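Local coordinates for protein aromatic-amino-acid transaminase TyrB (Burkholderia cenocepacia K56-2Valvano, PDB 4WD2) that probably catalyses the pyridoxal-phosphate-dependent transfer of amino groups between aromatic amino acids and 2-oxo acids, at residues A[22-26]-A[38-42]; A[355-361]-A[380-386]. One frame throughout, in Å; residues are numbered along the deposited sequence.

Contact 1. Residues A[22-26]-A[38-42]; sequences LTLNE and NLSIG
S40 OG meets both asparagines of the contact: it accepts a weak bond from N25 ND2, 3.2 Å away, and donates to N38 OD1 at 2.6 Å, there lying in the carbonyl plane on a lone pair. N38 OD1 takes a second bond from the backbone, S40 N to N38 OD1 at 3.1 Å, with the donor 48° above that plane. The second bond closes an Asx turn, a role that suits asparagine because its short side chain can curl back over its own backbone while the NH2 half is left facing the helix. That NH2 half carries the contact: N38 ND2 donates to N25 OD1 at 2.9 Å. N25 OD1 lies nearly in the amide plane of N38, but the donor stands well above the carbonyl plane of N25. The two side chains meet at about a right angle.

These bonds join helix 20-30 to the end of strand 37-38 and the loop that follows it, in a fold-type I aminotransferase, the fold of the class I and II family. N25 answers with both ends of its amide. Its ND2 also donates to I21 O within the helix, so a residue that can accept and donate fits this position. S40 thus serves both asparagines through one small hydroxyl, which its torsion (chi1 70°) sets between the backbone N and the carbonyl carbon.

A leucine and an isoleucine supply methyl ends beside the polar pair. From the helix, L24 extends with CG anti to the backbone N (chi1 -179°) and rests CD2 on S40 CB at 3.8 Å; its side chain also touches Y376. I41 brings CD1, the end of its longer branch, against the amide oxygen of N25, 3.4 Å from OD1.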
# COMPACT_ATOMS: atom_id res chain seq x y z
N LEU A 22 -17.37 15.37 -2.36
CA LEU A 22 -17.86 15.11 -1.02
C LEU A 22 -18.95 16.11 -0.64
O LEU A 22 -20.00 15.74 -0.11
CB LEU A 22 -16.72 15.17 0.00
N THR A 23 -18.68 17.38 -0.93
CA THR A 23 -19.65 18.45 -0.72
C THR A 23 -20.92 18.19 -1.53
O THR A 23 -22.04 18.39 -1.05
CB THR A 23 -19.07 19.83 -1.11
OG1 THR A 23 -17.96 20.14 -0.25
CG2 THR A 23 -20.12 20.92 -0.98
N LEU A 24 -20.73 17.74 -2.77
CA LEU A 24 -21.84 17.47 -3.66
C LEU A 24 -22.71 16.35 -3.10
O LEU A 24 -23.93 16.43 -3.11
CB LEU A 24 -21.34 17.10 -5.06
CG LEU A 24 -22.40 16.80 -6.12
CD1 LEU A 24 -23.10 18.08 -6.57
CD2 LEU A 24 -21.78 16.07 -7.30
N ASN A 25 -22.06 15.30 -2.60
CA ASN A 25 -22.79 14.16 -2.08
C ASN A 25 -23.47 14.49 -0.76
O ASN A 25 -24.50 13.90 -0.44
CB ASN A 25 -21.86 12.95 -1.94
CG ASN A 25 -21.80 12.12 -3.20
OD1 ASN A 25 -22.48 11.09 -3.31
ND2 ASN A 25 -21.01 12.56 -4.17
N GLU A 26 -22.92 15.44 -0.01
CA GLU A 26 -23.56 15.91 1.22
C GLU A 26 -24.85 16.65 0.89
O GLU A 26 -25.83 16.58 1.64
CB GLU A 26 -22.62 16.81 2.02
N ASN A 38 -28.56 10.06 -8.01
CA ASN A 38 -27.13 10.33 -7.90
C ASN A 38 -26.34 9.54 -8.92
O ASN A 38 -26.36 8.31 -8.91
CB ASN A 38 -26.62 10.01 -6.49
CG ASN A 38 -25.24 10.59 -6.21
OD1 ASN A 38 -24.69 11.31 -7.03
ND2 ASN A 38 -24.70 10.28 -5.04
N LEU A 39 -25.66 10.24 -9.82
CA LEU A 39 -24.84 9.60 -10.83
C LEU A 39 -23.42 10.15 -10.74
O LEU A 39 -22.67 10.14 -11.71
CB LEU A 39 -25.42 9.82 -12.24
CG LEU A 39 -26.89 9.47 -12.46
CD1 LEU A 39 -27.36 9.97 -13.81
CD2 LEU A 39 -27.14 7.97 -12.35
N SER A 40 -23.07 10.64 -9.55
CA SER A 40 -21.77 11.27 -9.34
C SER A 40 -20.72 10.30 -8.81
O SER A 40 -19.53 10.55 -8.93
CB SER A 40 -21.90 12.46 -8.38
OG SER A 40 -22.18 12.01 -7.07
N ILE A 41 -21.16 9.19 -8.22
CA ILE A 41 -20.22 8.21 -7.67
C ILE A 41 -19.77 7.22 -8.75
O ILE A 41 -20.57 6.46 -9.30
CB ILE A 41 -20.83 7.46 -6.47
CG1 ILE A 41 -21.28 8.48 -5.42
CG2 ILE A 41 -19.82 6.49 -5.87
CD1 ILE A 41 -22.19 7.91 -4.35
N GLY A 42 -18.47 7.24 -9.04
CA GLY A 42 -17.92 6.49 -10.16
C GLY A 42 -17.52 5.07 -9.83
O GLY A 42 -16.35 4.71 -9.89

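Contact 2. Residues A[355-361]-A[380-386]; sequences MFTYTGL and SGRMCVA
The F356 ring brings its CE1 over the centre of the R382 guanidinium, 3.5 Å from R382 CZ, with the planes 30° apart. The arginine reaches this place by extending from the strand (chi1 -172°) and then bending at chi3, so its flat end settles against the phenylalanine. C384 SG sits obliquely to the same ring, 5.1 Å from its centroid, while Y358 CE1 comes obliquely to R382 CB and Y358 OH lies 3.6 Å from S380 CB.

F356, Y358, R382 and C384 share one face of a two-stranded antiparallel sheet, 356-358 with 382-384, in which T357 and M383 form the hydrogen-bonded pair. On the opposite face T357 and M383 lie side by side, CG2 to CG 3.9 Å; flexible M383 also reaches helix 393-405, and T357 OG1 bonds Q352 and R330.

Past the strands, T359 grips G381 O twice, through its N and, at 2.8 Å, through OG1, which sits in the carbonyl plane on a lone pair of G381 O. Glycine suits position 381, where a CB would crowd T359 OG1 and L361 O.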
# COMPACT_ATOMS: atom_id res chain seq x y z
N MET A 355 -18.09 2.75 -17.67
CA MET A 355 -18.99 3.27 -16.65
C MET A 355 -19.30 4.75 -16.80
O MET A 355 -20.20 5.25 -16.14
CB MET A 355 -18.41 3.01 -15.26
CG MET A 355 -18.56 1.57 -14.83
SD MET A 355 -17.94 1.36 -13.17
CE MET A 355 -17.11 -0.21 -13.36
N PHE A 356 -18.57 5.46 -17.65
CA PHE A 356 -18.75 6.90 -17.71
C PHE A 356 -19.17 7.41 -19.07
O PHE A 356 -18.87 6.81 -20.09
CB PHE A 356 -17.47 7.61 -17.30
CG PHE A 356 -16.97 7.21 -15.95
CD1 PHE A 356 -17.62 7.63 -14.80
CD2 PHE A 356 -15.87 6.38 -15.82
CE1 PHE A 356 -17.18 7.25 -13.55
CE2 PHE A 356 -15.42 5.99 -14.58
CZ PHE A 356 -16.08 6.43 -13.44
N THR A 357 -19.87 8.53 -19.05
CA THR A 357 -20.18 9.26 -20.27
C THR A 357 -19.98 10.75 -20.02
O THR A 357 -20.33 11.27 -18.95
CB THR A 357 -21.62 8.95 -20.77
OG1 THR A 357 -21.54 8.09 -21.92
CG2 THR A 357 -22.38 10.23 -21.16
N TYR A 358 -19.35 11.41 -20.98
CA TYR A 358 -19.28 12.86 -21.00
C TYR A 358 -20.53 13.38 -21.69
O TYR A 358 -20.63 13.30 -22.91
CB TYR A 358 -18.01 13.34 -21.72
CG TYR A 358 -17.02 14.03 -20.81
CD1 TYR A 358 -16.87 13.63 -19.49
CD2 TYR A 358 -16.25 15.09 -21.27
CE1 TYR A 358 -15.97 14.26 -18.65
CE2 TYR A 358 -15.34 15.72 -20.44
CZ TYR A 358 -15.21 15.31 -19.13
OH TYR A 358 -14.32 15.93 -18.30
N THR A 359 -21.48 13.90 -20.91
CA THR A 359 -22.78 14.28 -21.45
C THR A 359 -22.68 15.50 -22.36
O THR A 359 -23.56 15.73 -23.19
CB THR A 359 -23.81 14.60 -20.34
OG1 THR A 359 -23.33 15.68 -19.52
CG2 THR A 359 -24.05 13.37 -19.46
N GLY A 360 -21.63 16.29 -22.19
CA GLY A 360 -21.50 17.52 -22.94
C GLY A 360 -22.37 18.63 -22.41
O GLY A 360 -22.45 19.70 -23.01
N LEU A 361 -23.04 18.39 -21.28
CA LEU A 361 -23.84 19.42 -20.63
C LEU A 361 -22.92 20.52 -20.09
O LEU A 361 -21.85 20.21 -19.58
CB LEU A 361 -24.69 18.83 -19.50
CG LEU A 361 -26.14 18.43 -19.82
CD1 LEU A 361 -26.21 17.32 -20.86
CD2 LEU A 361 -26.88 18.01 -18.56
N SER A 380 -18.15 18.67 -14.64
CA SER A 380 -17.59 18.43 -15.97
C SER A 380 -18.60 17.85 -16.96
O SER A 380 -18.34 17.81 -18.16
CB SER A 380 -16.40 17.47 -15.87
OG SER A 380 -16.87 16.18 -15.53
N GLY A 381 -19.73 17.38 -16.44
CA GLY A 381 -20.73 16.74 -17.27
C GLY A 381 -20.55 15.24 -17.28
O GLY A 381 -21.22 14.53 -18.04
N ARG A 382 -19.64 14.73 -16.45
CA ARG A 382 -19.44 13.29 -16.36
C ARG A 382 -20.62 12.64 -15.65
O ARG A 382 -20.96 13.02 -14.53
CB ARG A 382 -18.14 12.95 -15.63
CG ARG A 382 -17.80 11.47 -15.67
CD ARG A 382 -16.82 11.07 -14.56
NE ARG A 382 -17.49 10.86 -13.29
CZ ARG A 382 -16.88 10.49 -12.17
NH1 ARG A 382 -15.57 10.28 -12.16
NH2 ARG A 382 -17.58 10.32 -11.06
N MET A 383 -21.22 11.64 -16.29
CA MET A 383 -22.21 10.82 -15.60
C MET A 383 -21.68 9.40 -15.46
O MET A 383 -21.00 8.88 -16.35
CB MET A 383 -23.57 10.84 -16.33
CG MET A 383 -23.74 9.89 -17.50
SD MET A 383 -25.48 9.36 -17.76
CE MET A 383 -26.37 10.81 -17.24
N CYS A 384 -21.94 8.78 -14.31
CA CYS A 384 -21.67 7.36 -14.16
C CYS A 384 -22.88 6.57 -14.63
O CYS A 384 -23.89 6.50 -13.93
CB CYS A 384 -21.34 6.99 -12.72
SG CYS A 384 -20.93 5.24 -12.55
N VAL A 385 -22.77 5.98 -15.82
CA VAL A 385 -23.84 5.20 -16.41
C VAL A 385 -24.25 4.02 -15.52
O VAL A 385 -25.41 3.61 -15.52
CB VAL A 385 -23.43 4.68 -17.81
CG1 VAL A 385 -24.61 4.03 -18.52
CG2 VAL A 385 -22.87 5.81 -18.64
N ALA A 386 -23.30 3.49 -14.75
CA ALA A 386 -23.59 2.36 -13.87
C ALA A 386 -24.56 2.75 -12.74
O ALA A 386 -25.16 1.89 -12.10
CB ALA A 386 -22.30 1.81 -13.28
O HOH W 1 -19.43 16.23 -20.50

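Overall arrangement
Contact 2 is buried, whereas contact 1 is a surface contact further from the centre of the chain, their own centres about 13 Å apart. In contact 1 a helix meets a strand end and loop through side-chain amides and a hydroxyl; in contact 2 two strands pair through backbone bonds, with aromatic, sulfur and guanidinium groups packed on one face. Segment 38-42 spans the two: L39 O lies 3.0 Å from C384 N, a probable hydrogen bond, and G42 CA packs 3.6 Å from F356 CE1. The side chains of N38, S40 and I41 meet helix 20-30, while L39 O and G42 CA touch the small antiparallel sheet.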